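Local coordinates for inner membrane lipoprotein SadB (Salmonella enterica, PDB 4C47) that is required for proper surface expression of the trimeric autotransporter adhesin SadA and may take part directly in its biogenesis, at residues N114-V120 with I156-G161. Sequence-based numbering, arbitrary orientation.
Sequences NLLSIPV and IELLPG
Val120 and Leu158 face each other as an antiparallel hydrogen-bonded pair: Leu158 N donates to Val120 O at 2.9 Å, and Val120 N donates back to Leu158 O at 3.2 Å. Beside this isolated bridge the branched CG2 of Val120 lies 4.0 Å from Leu158 CB, a compact apolar pairing that suits the buried side of the loops. At the other end of the contact Gly161 N reaches Asn114 O, lying in its carbonyl plane, at 3.2 Å; the positive phi of Gly161 (90°) would press a side chain against the preceding carbonyl. Between these ends Pro160 lies against the backbone of 116-119, its CB 3.3 Å from Leu116 O. Its CD also meets Pro119 CG, whose other neighbour is CD2 of Leu159, so rigid rings that need no hydrogen-bond partner fill the middle.

Asn114 organises the turn from within. With CG anti to the backbone N (chi1 176°), its amide extends into the curve of 114-120. OD1 accepts from Leu116 N, two residues on, at 2.9 Å, closing an Asx turn; the donor stands well above the carbonyl plane of the side-chain amide. ND2 donates to Ile118 O, which lies in the amide plane, and adds a weak bond to Leu158 O. A water joins Asn114 N to Leu159 O.

Further out, Phe192 packs on Ile118 and Val120, while Ser117 OG hydrogen-bonds Asn114 O of the second subunit. The contact thus ties the loop after strand 105-114 to the one before strand 164-171 in the beta-sandwich domain. Because one carboxamide both donates and accepts, asparagine can pair with backbone N-H and C=O groups of its own turn at once, consistent with its holding the loop's curvature. Asn114 O serves both Gly161 and Ser117 of the third subunit, so loop shape is probably linked to the packing of neighbouring subunits.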
loop_
_atom_site.group_PDB
_atom_site.type_symbol
_atom_site.label_atom_id
_atom_site.label_comp_id
_atom_site.label_asym_id
_atom_site.label_seq_id
_atom_site.Cartn_x
_atom_site.Cartn_y
_atom_site.Cartn_z
ATOM N N ASN A 114 17.334 -24.419 6.837
ATOM C CA ASN A 114 17.617 -23.051 7.251
ATOM C C ASN A 114 18.578 -22.388 6.272
ATOM O O ASN A 114 19.694 -22.863 6.068
ATOM C CB ASN A 114 18.187 -23.055 8.673
ATOM C CG ASN A 114 18.610 -21.676 9.148
ATOM O OD1 ASN A 114 18.201 -20.655 8.598
ATOM N ND2 ASN A 114 19.436 -21.646 10.188
ATOM N N LEU A 115 18.135 -21.291 5.664
ATOM C CA LEU A 115 18.919 -20.605 4.642
ATOM C C LEU A 115 19.963 -19.679 5.250
ATOM O O LEU A 115 20.882 -19.236 4.564
ATOM C CB LEU A 115 18.000 -19.810 3.715
ATOM C CG LEU A 115 16.983 -20.623 2.916
ATOM C CD1 LEU A 115 16.184 -19.726 1.969
ATOM C CD2 LEU A 115 17.687 -21.742 2.155
ATOM N N LEU A 116 19.820 -19.395 6.541
ATOM C CA LEU A 116 20.700 -18.454 7.225
ATOM C C LEU A 116 22.000 -19.129 7.668
ATOM O O LEU A 116 22.184 -20.332 7.480
ATOM C CB LEU A 116 19.984 -17.843 8.428
ATOM C CG LEU A 116 18.608 -17.228 8.151
ATOM C CD1 LEU A 116 18.039 -16.580 9.408
ATOM C CD2 LEU A 116 18.678 -16.223 7.006
ATOM N N SER A 117 22.893 -18.343 8.260
ATOM C CA SER A 117 24.214 -18.819 8.654
ATOM C C SER A 117 24.280 -19.219 10.127
ATOM O O SER A 117 25.302 -19.717 10.593
ATOM C CB SER A 117 25.266 -17.749 8.366
ATOM O OG SER A 117 25.011 -16.570 9.110
ATOM N N ILE A 118 23.194 -18.988 10.858
ATOM C CA ILE A 118 23.113 -19.397 12.256
ATOM C C ILE A 118 21.913 -20.318 12.469
ATOM O O ILE A 118 20.910 -20.206 11.760
ATOM C CB ILE A 118 23.032 -18.181 13.210
ATOM C CG1 ILE A 118 21.812 -17.316 12.890
ATOM C CG2 ILE A 118 24.306 -17.356 13.127
ATOM C CD1 ILE A 118 21.592 -16.196 13.882
ATOM N N PRO A 119 22.021 -21.246 13.434
ATOM C CA PRO A 119 20.910 -22.157 13.729
ATOM C C PRO A 119 19.664 -21.400 14.179
ATOM O O PRO A 119 19.776 -20.336 14.784
ATOM C CB PRO A 119 21.443 -22.996 14.895
ATOM C CG PRO A 119 22.926 -22.884 14.816
ATOM C CD PRO A 119 23.204 -21.521 14.270
ATOM N N VAL A 120 18.495 -21.948 13.871
ATOM C CA VAL A 120 17.242 -21.451 14.423
ATOM C C VAL A 120 16.496 -22.616 15.070
ATOM O O VAL A 120 16.500 -23.731 14.547
ATOM C CB VAL A 120 16.358 -20.760 13.353
ATOM C CG1 VAL A 120 17.054 -19.527 12.805
ATOM C CG2 VAL A 120 16.019 -21.718 12.222
ATOM N N ILE A 156 12.056 -28.625 16.714
ATOM C CA ILE A 156 13.070 -28.981 15.731
ATOM C C ILE A 156 14.143 -27.903 15.622
ATOM O O ILE A 156 13.836 -26.721 15.455
ATOM C CB ILE A 156 12.444 -29.190 14.335
ATOM C CG1 ILE A 156 11.241 -30.134 14.414
ATOM C CG2 ILE A 156 13.485 -29.700 13.349
ATOM C CD1 ILE A 156 11.563 -31.505 14.956
ATOM N N GLU A 157 15.402 -28.315 15.721
ATOM C CA GLU A 157 16.518 -27.403 15.515
ATOM C C GLU A 157 17.025 -27.496 14.082
ATOM O O GLU A 157 17.465 -28.557 13.640
ATOM C CB GLU A 157 17.657 -27.705 16.486
ATOM C CG GLU A 157 18.898 -26.866 16.241
ATOM C CD GLU A 157 20.002 -27.145 17.238
ATOM O OE1 GLU A 157 19.894 -28.139 17.987
ATOM O OE2 GLU A 157 20.978 -26.366 17.274
ATOM N N LEU A 158 16.956 -26.381 13.362
ATOM C CA LEU A 158 17.399 -26.340 11.974
ATOM C C LEU A 158 18.789 -25.726 11.857
ATOM O O LEU A 158 18.955 -24.512 11.978
ATOM C CB LEU A 158 16.402 -25.560 11.117
ATOM C CG LEU A 158 14.979 -26.119 11.068
ATOM C CD1 LEU A 158 14.067 -25.192 10.282
ATOM C CD2 LEU A 158 14.975 -27.515 10.468
ATOM N N LEU A 159 19.789 -26.577 11.633
ATOM C CA LEU A 159 21.164 -26.120 11.454
ATOM C C LEU A 159 21.334 -25.538 10.055
ATOM O O LEU A 159 20.657 -25.969 9.120
ATOM C CB LEU A 159 22.147 -27.273 11.677
ATOM C CG LEU A 159 22.303 -27.735 13.126
ATOM C CD1 LEU A 159 23.291 -28.889 13.229
ATOM C CD2 LEU A 159 22.743 -26.572 14.005
ATOM N N PRO A 160 22.234 -24.548 9.907
ATOM C CA PRO A 160 22.439 -23.888 8.612
ATOM C C PRO A 160 22.843 -24.868 7.516
ATOM O O PRO A 160 23.876 -25.521 7.635
ATOM C CB PRO A 160 23.601 -22.926 8.886
ATOM C CG PRO A 160 23.585 -22.708 10.349
ATOM C CD PRO A 160 23.109 -23.993 10.953
ATOM N N GLY A 161 22.028 -24.975 6.471
ATOM C CA GLY A 161 22.372 -25.772 5.307
ATOM C C GLY A 161 21.933 -27.224 5.373
ATOM O O GLY A 161 22.057 -27.961 4.394
HETATM O O HOH W 1 18.135 -26.529 8.481
#